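Local coordinates for protein PA0821 (Pseudomonas aeruginosa, PDB 7DRG) that probably serves as the immunity protein (antitoxin) that neutralises a VRR-NUC-domain effector delivered by the type VI secretion system, at residues E31-A36 / P188-N193; L68-L73 / T88-T93; L292-H295 / I300-E303. All coordinates share one frame; numbering follows the deposited sequence.

Contact 1: residues E31-A36 / P188-N193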
# COMPACT_ATOMS: atom_id res chain seq x y z
N GLU B 31 13.62 -5.56 10.95
CA GLU B 31 14.90 -6.03 11.45
C GLU B 31 15.91 -4.89 11.38
O GLU B 31 15.65 -3.83 10.80
CB GLU B 31 15.38 -7.26 10.68
CG GLU B 31 14.58 -8.50 11.01
CD GLU B 31 14.81 -9.63 10.02
OE1 GLU B 31 15.81 -9.59 9.28
OE2 GLU B 31 13.97 -10.56 9.99
N ASP B 32 17.08 -5.13 11.97
CA ASP B 32 18.05 -4.08 12.25
C ASP B 32 18.96 -3.81 11.04
O ASP B 32 20.18 -3.88 11.13
CB ASP B 32 18.87 -4.45 13.48
CG ASP B 32 19.61 -3.26 14.07
OD1 ASP B 32 19.25 -2.12 13.74
OD2 ASP B 32 20.55 -3.49 14.86
N TYR B 33 18.34 -3.49 9.91
CA TYR B 33 19.09 -3.08 8.72
C TYR B 33 18.16 -2.25 7.85
O TYR B 33 16.95 -2.24 8.05
CB TYR B 33 19.66 -4.28 7.94
CG TYR B 33 18.63 -5.09 7.17
CD1 TYR B 33 17.88 -6.08 7.80
CD2 TYR B 33 18.42 -4.88 5.81
CE1 TYR B 33 16.95 -6.83 7.10
CE2 TYR B 33 17.48 -5.63 5.10
CZ TYR B 33 16.74 -6.60 5.76
OH TYR B 33 15.80 -7.35 5.08
N ILE B 34 18.74 -1.54 6.89
CA ILE B 34 17.97 -0.72 5.96
C ILE B 34 17.60 -1.60 4.77
O ILE B 34 18.47 -2.01 4.00
CB ILE B 34 18.75 0.52 5.51
CG1 ILE B 34 19.15 1.37 6.72
CG2 ILE B 34 17.92 1.32 4.51
CD1 ILE B 34 20.07 2.53 6.37
N GLY B 35 16.31 -1.89 4.61
CA GLY B 35 15.88 -2.79 3.55
C GLY B 35 15.71 -2.12 2.20
O GLY B 35 15.83 -2.78 1.16
N ALA B 36 15.37 -0.84 2.20
CA ALA B 36 15.10 -0.13 0.94
C ALA B 36 15.39 1.36 1.09
O ALA B 36 15.13 1.89 2.11
CB ALA B 36 13.67 -0.35 0.53
N PRO B 188 21.42 -5.60 -0.60
CA PRO B 188 22.14 -6.45 -1.56
C PRO B 188 22.04 -7.93 -1.26
O PRO B 188 22.17 -8.75 -2.18
CB PRO B 188 23.59 -5.96 -1.44
CG PRO B 188 23.48 -4.57 -0.90
CD PRO B 188 22.29 -4.58 0.01
N THR B 189 21.81 -8.30 -0.01
CA THR B 189 21.75 -9.70 0.38
C THR B 189 20.39 -10.17 0.84
O THR B 189 20.09 -11.36 0.74
CB THR B 189 22.76 -9.98 1.51
OG1 THR B 189 22.52 -9.08 2.60
CG2 THR B 189 24.16 -9.81 1.00
N SER B 190 19.55 -9.26 1.35
CA SER B 190 18.29 -9.64 1.99
C SER B 190 17.08 -9.14 1.22
O SER B 190 16.00 -9.00 1.80
CB SER B 190 18.25 -9.13 3.43
OG SER B 190 19.31 -9.67 4.20
N TRP B 191 17.23 -8.89 -0.08
CA TRP B 191 16.19 -8.26 -0.89
C TRP B 191 14.88 -9.05 -0.89
O TRP B 191 13.81 -8.47 -1.07
CB TRP B 191 16.69 -8.09 -2.32
CG TRP B 191 17.43 -9.30 -2.78
CD1 TRP B 191 18.78 -9.53 -2.66
CD2 TRP B 191 16.88 -10.48 -3.38
NE1 TRP B 191 19.09 -10.77 -3.16
CE2 TRP B 191 17.94 -11.37 -3.61
CE3 TRP B 191 15.59 -10.86 -3.74
CZ2 TRP B 191 17.75 -12.62 -4.20
CZ3 TRP B 191 15.40 -12.09 -4.32
CH2 TRP B 191 16.48 -12.96 -4.55
N ASP B 192 14.95 -10.38 -0.70
CA ASP B 192 13.72 -11.15 -0.66
C ASP B 192 12.83 -10.73 0.50
O ASP B 192 11.60 -10.80 0.40
CB ASP B 192 14.02 -12.65 -0.58
CG ASP B 192 12.79 -13.50 -0.81
OD1 ASP B 192 12.23 -13.45 -1.93
OD2 ASP B 192 12.38 -14.22 0.12
N ASN B 193 13.44 -10.27 1.60
CA ASN B 193 12.66 -9.71 2.71
C ASN B 193 12.00 -8.39 2.33
O ASN B 193 11.02 -7.99 2.96
CB ASN B 193 13.54 -9.43 3.93
CG ASN B 193 14.14 -10.68 4.52
OD1 ASN B 193 13.65 -11.79 4.30
ND2 ASN B 193 15.19 -10.51 5.32
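S190 is the first residue of 188-193 to meet the ring of Y33, at the end of the loop that leads into helix 191-204. Its CB comes within 3.4 Å of Y33 OH and 3.8 Å of Y33 CZ, so a methylene packs against the phenol end of the ring. A small residue suits this place, because the ring can come close to the backbone. The hydroxyl is used elsewhere: with chi1 at -60°, S190 OG stands beside its own backbone N and bonds to R120 NE. One turn on from S190, where N193 N bonds to S190 O at 2.9 Å, N193 faces Y33 again. Its ND2 donates to Y33 OH over 3.2 Å, with an N-H...O angle of 156°. The oxygen lies almost in the amide plane, although ring and amide planes are inclined by 49°. N193 CB also sits 3.3 Å from Y33 OH, so the phenol oxygen is packed as well as bonded. E31 OE1 stays 4.1 Å from N193 ND2, too long for a bond, and makes its salt bridge with R120. The main polar partner of Y33 OH is D194 OD2, just beyond the segment, with N193 ND2 adding a further bond. Tyrosine suits this corner because a long, flat side chain can span the gap and still end in a polar atom. Gripped by an amide and a carboxylate, its hydroxyl is satisfied within a largely buried side chain, while R120 joins E31 to S190: neutral and charged bonds together tie the corner before strand 34-46 to the loop and first turn of helix 191-204.

Contact 2: residues L68-L73 / T88-T93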
# COMPACT_ATOMS: atom_id res chain seq x y z
N LEU B 68 31.93 11.57 -8.29
CA LEU B 68 30.87 12.03 -7.40
C LEU B 68 30.74 11.16 -6.16
O LEU B 68 30.49 11.68 -5.06
CB LEU B 68 29.53 12.07 -8.13
CG LEU B 68 29.50 12.70 -9.51
CD1 LEU B 68 28.06 12.69 -10.03
CD2 LEU B 68 30.07 14.12 -9.48
N ALA B 69 30.89 9.84 -6.31
CA ALA B 69 30.47 8.89 -5.30
C ALA B 69 31.58 8.45 -4.35
O ALA B 69 31.28 7.82 -3.33
CB ALA B 69 29.87 7.64 -5.96
N GLU B 70 32.84 8.76 -4.67
CA GLU B 70 33.97 8.27 -3.89
C GLU B 70 33.84 8.52 -2.39
O GLU B 70 34.16 7.60 -1.62
CB GLU B 70 35.27 8.88 -4.43
CG GLU B 70 36.55 8.31 -3.82
CD GLU B 70 36.92 8.96 -2.49
OE1 GLU B 70 37.64 8.32 -1.69
OE2 GLU B 70 36.50 10.11 -2.25
N PRO B 71 33.39 9.68 -1.90
CA PRO B 71 33.29 9.87 -0.45
C PRO B 71 32.26 8.98 0.22
O PRO B 71 32.26 8.88 1.45
CB PRO B 71 32.91 11.35 -0.30
CG PRO B 71 33.24 11.97 -1.59
CD PRO B 71 33.04 10.92 -2.62
N HIS B 72 31.39 8.31 -0.55
CA HIS B 72 30.22 7.65 -0.01
C HIS B 72 30.18 6.14 -0.22
O HIS B 72 29.43 5.46 0.49
CB HIS B 72 28.94 8.26 -0.60
CG HIS B 72 28.90 9.75 -0.52
ND1 HIS B 72 28.70 10.42 0.66
CD2 HIS B 72 29.05 10.70 -1.48
CE1 HIS B 72 28.72 11.73 0.43
NE2 HIS B 72 28.93 11.92 -0.86
N LEU B 73 30.95 5.59 -1.17
CA LEU B 73 30.91 4.16 -1.42
C LEU B 73 31.53 3.39 -0.26
O LEU B 73 32.50 3.84 0.35
CB LEU B 73 31.65 3.82 -2.71
CG LEU B 73 31.01 4.38 -3.98
CD1 LEU B 73 31.83 3.97 -5.20
CD2 LEU B 73 29.58 3.89 -4.11
N THR B 88 33.84 -7.11 -0.45
CA THR B 88 35.07 -6.39 -0.18
C THR B 88 34.74 -4.98 0.29
O THR B 88 33.91 -4.31 -0.32
CB THR B 88 35.97 -6.32 -1.44
OG1 THR B 88 36.13 -7.64 -1.99
CG2 THR B 88 37.34 -5.75 -1.10
N ALA B 89 35.39 -4.53 1.36
CA ALA B 89 35.25 -3.13 1.75
C ALA B 89 35.80 -2.24 0.65
O ALA B 89 36.82 -2.55 0.03
CB ALA B 89 35.98 -2.85 3.06
N TYR B 90 35.12 -1.12 0.40
CA TYR B 90 35.49 -0.26 -0.73
C TYR B 90 36.94 0.22 -0.61
O TYR B 90 37.65 0.32 -1.62
CB TYR B 90 34.52 0.92 -0.82
CG TYR B 90 34.87 1.96 -1.87
CD1 TYR B 90 34.82 1.65 -3.23
CD2 TYR B 90 35.21 3.26 -1.50
CE1 TYR B 90 35.13 2.62 -4.19
CE2 TYR B 90 35.53 4.21 -2.45
CZ TYR B 90 35.48 3.89 -3.79
OH TYR B 90 35.78 4.86 -4.72
N ARG B 91 37.38 0.51 0.61
CA ARG B 91 38.76 0.89 0.88
C ARG B 91 39.76 -0.15 0.38
O ARG B 91 40.88 0.20 0.00
CB ARG B 91 38.97 1.10 2.38
CG ARG B 91 38.91 2.53 2.85
CD ARG B 91 39.36 2.60 4.31
NE ARG B 91 40.76 2.21 4.45
CZ ARG B 91 41.78 3.06 4.43
NH1 ARG B 91 41.56 4.36 4.26
NH2 ARG B 91 43.03 2.62 4.57
N ASP B 92 39.39 -1.43 0.42
CA ASP B 92 40.30 -2.52 0.10
C ASP B 92 40.23 -2.97 -1.35
O ASP B 92 40.94 -3.92 -1.73
CB ASP B 92 40.02 -3.72 1.01
CG ASP B 92 40.17 -3.39 2.47
OD1 ASP B 92 40.95 -2.46 2.78
OD2 ASP B 92 39.52 -4.06 3.31
N THR B 93 39.39 -2.35 -2.17
CA THR B 93 39.17 -2.85 -3.52
C THR B 93 40.31 -2.45 -4.45
O THR B 93 40.96 -1.42 -4.27
CB THR B 93 37.85 -2.34 -4.09
OG1 THR B 93 37.85 -0.91 -4.14
CG2 THR B 93 36.68 -2.82 -3.25
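L73 packs over one face of the Y90 ring, and apolar packing carries most of this contact. L73 CB stands over the centre of that face, 3.6 Å from the centroid and 4° off the ring normal, a nearly ideal CH-pi interaction. Further along the same side chain, L73 CD1 touches Y90 CE1 at 3.7 Å, so the leucine spreads across the ring from its middle toward the phenol end. Leucine suits this buried place because its branched end adds contact beyond CB; it also packs on W125. The ring is brought here by chi1 of 175°, which sets Y90 CG opposite the backbone N and extends the side chain toward 68-73. E70, its chain bent at chi2, adds a methylene, with CG 3.6 Å from Y90 OH.

Two polar atoms also lie at the ring. L73 O approaches Y90 CD2 at 3.3 Å, and the Y90 hydroxyl bonds to E66 OE2, one turn before E70 in helix 52-69. Tyrosine therefore serves well: an apolar face for L73 and a hydroxyl for E66.

Bonds within each segment shape the two backbones. A69 O accepts from both H72 N and L73 N. Y90 O accepts from T93 N, and the side-chain donor T93 OG1 reaches Y90 O at 2.8 Å. The result is the end of helix 52-69 packed against a 3-10 segment after strand 87-89, which pairs antiparallel with strand 75-77.

Contact 3: residues L292-H295 / I300-E303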
# COMPACT_ATOMS: atom_id res chain seq x y z
N LEU B 292 1.78 11.34 -20.58
CA LEU B 292 1.86 11.72 -21.98
C LEU B 292 2.91 10.91 -22.73
O LEU B 292 2.68 10.47 -23.86
CB LEU B 292 2.13 13.22 -22.09
CG LEU B 292 0.99 14.13 -21.62
CD1 LEU B 292 1.45 15.57 -21.62
CD2 LEU B 292 -0.25 13.95 -22.50
N LEU B 293 4.07 10.67 -22.10
CA LEU B 293 5.08 9.87 -22.78
C LEU B 293 4.66 8.41 -22.89
O LEU B 293 4.88 7.78 -23.93
CB LEU B 293 6.42 9.99 -22.05
CG LEU B 293 7.55 9.22 -22.72
CD1 LEU B 293 7.81 9.71 -24.14
CD2 LEU B 293 8.80 9.34 -21.90
N ASN B 294 4.07 7.86 -21.83
CA ASN B 294 3.60 6.48 -21.89
C ASN B 294 2.56 6.30 -22.98
O ASN B 294 2.54 5.27 -23.66
CB ASN B 294 3.04 6.06 -20.52
CG ASN B 294 2.41 4.68 -20.53
OD1 ASN B 294 3.09 3.67 -20.37
ND2 ASN B 294 1.09 4.63 -20.70
N HIS B 295 1.69 7.30 -23.17
CA HIS B 295 0.70 7.23 -24.24
C HIS B 295 1.37 7.15 -25.61
O HIS B 295 0.95 6.37 -26.48
CB HIS B 295 -0.23 8.43 -24.16
CG HIS B 295 -1.43 8.33 -25.06
ND1 HIS B 295 -2.51 7.52 -24.77
CD2 HIS B 295 -1.71 8.93 -26.23
CE1 HIS B 295 -3.40 7.63 -25.73
NE2 HIS B 295 -2.95 8.48 -26.63
N ILE B 300 5.00 0.24 -28.17
CA ILE B 300 6.22 -0.56 -28.13
C ILE B 300 6.53 -1.05 -26.71
O ILE B 300 7.67 -1.36 -26.41
CB ILE B 300 7.42 0.21 -28.73
CG1 ILE B 300 7.75 1.47 -27.92
CG2 ILE B 300 7.16 0.53 -30.19
CD1 ILE B 300 9.17 2.00 -28.15
N ARG B 301 5.53 -1.12 -25.85
CA ARG B 301 5.72 -1.64 -24.50
C ARG B 301 5.54 -3.15 -24.48
O ARG B 301 4.69 -3.69 -25.19
CB ARG B 301 4.74 -0.97 -23.53
CG ARG B 301 5.04 -1.22 -22.06
CD ARG B 301 4.05 -0.45 -21.20
NE ARG B 301 2.69 -0.97 -21.31
CZ ARG B 301 1.60 -0.22 -21.29
NH1 ARG B 301 1.71 1.10 -21.18
NH2 ARG B 301 0.40 -0.77 -21.39
N TYR B 302 6.33 -3.83 -23.66
CA TYR B 302 6.14 -5.27 -23.47
C TYR B 302 4.73 -5.54 -22.97
O TYR B 302 4.21 -4.83 -22.11
CB TYR B 302 7.16 -5.83 -22.47
CG TYR B 302 8.59 -5.90 -22.95
CD1 TYR B 302 8.98 -6.85 -23.89
CD2 TYR B 302 9.55 -5.05 -22.44
CE1 TYR B 302 10.30 -6.93 -24.32
CE2 TYR B 302 10.87 -5.12 -22.86
CZ TYR B 302 11.24 -6.06 -23.80
OH TYR B 302 12.55 -6.12 -24.22
N GLU B 303 4.09 -6.57 -23.54
CA GLU B 303 2.78 -6.98 -23.05
C GLU B 303 2.90 -7.66 -21.70
O GLU B 303 1.98 -7.56 -20.86
CB GLU B 303 2.11 -7.90 -24.06
CG GLU B 303 2.09 -7.34 -25.47
CD GLU B 303 1.35 -8.24 -26.44
OE1 GLU B 303 1.99 -8.70 -27.42
OE2 GLU B 303 0.15 -8.49 -26.23
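N294, on helix 288-297, meets R301 where the chain leaves the end of that helix and continues in a loop, a local helix-to-loop contact. The contact is small and almost wholly polar. R301 NH1 points to N294 OD1 at 3.0 Å, but the N-H...O angle of 127° makes this a weak hydrogen bond. The two flat groups are well matched all the same: amide and guanidinium planes differ by just 10°, and the amide oxygen comes to the edge of the guanidinium, near its plane. The reach of R301 depends on its shape, extended through chi2 and then bent at chi3 (68°), which turns the guanidinium toward the asparagine.

Ionic pairing lies beside it. D332 OD1 forms a salt bridge with R301 NH1 and accepts a hydrogen bond from N294 ND2, so the carboxylate is the stronger partner of both residues and bridges them. Asparagine suits a buried helix position here because its amide offers an acceptor to the arginine and a donor to the aspartate at once. Arginine suits the loop because its length spans the 8.8 Å between N294 CA and R301 CA, and because a planar cation can serve several acceptors. Two nitrogens, R301 NH1 and N294 ND2, thus converge on the single oxygen D332 OD1.

In the fold
Contacts 1 and 2 are neighbours, with centres 20 Å apart and nearest atoms about 10 Å apart. Contact 2 falls, in sequence, between the two segments of contact 1, and strand 34-46 runs on to helix 52-69. Both reach the same set of antiparallel strands. Contact 3 comes later in the chain and lies across the chain's centre from both, its centre 32 Å from that of contact 1 and 38 Å from that of contact 2. Contact 1 alone of the three brings together distant parts of the chain, 152 residues apart, whereas contacts 2 and 3 close over 15 and 5 residues beside the ends of helices 52-69 and 288-297, fixing local chain paths on opposite sides of the molecule.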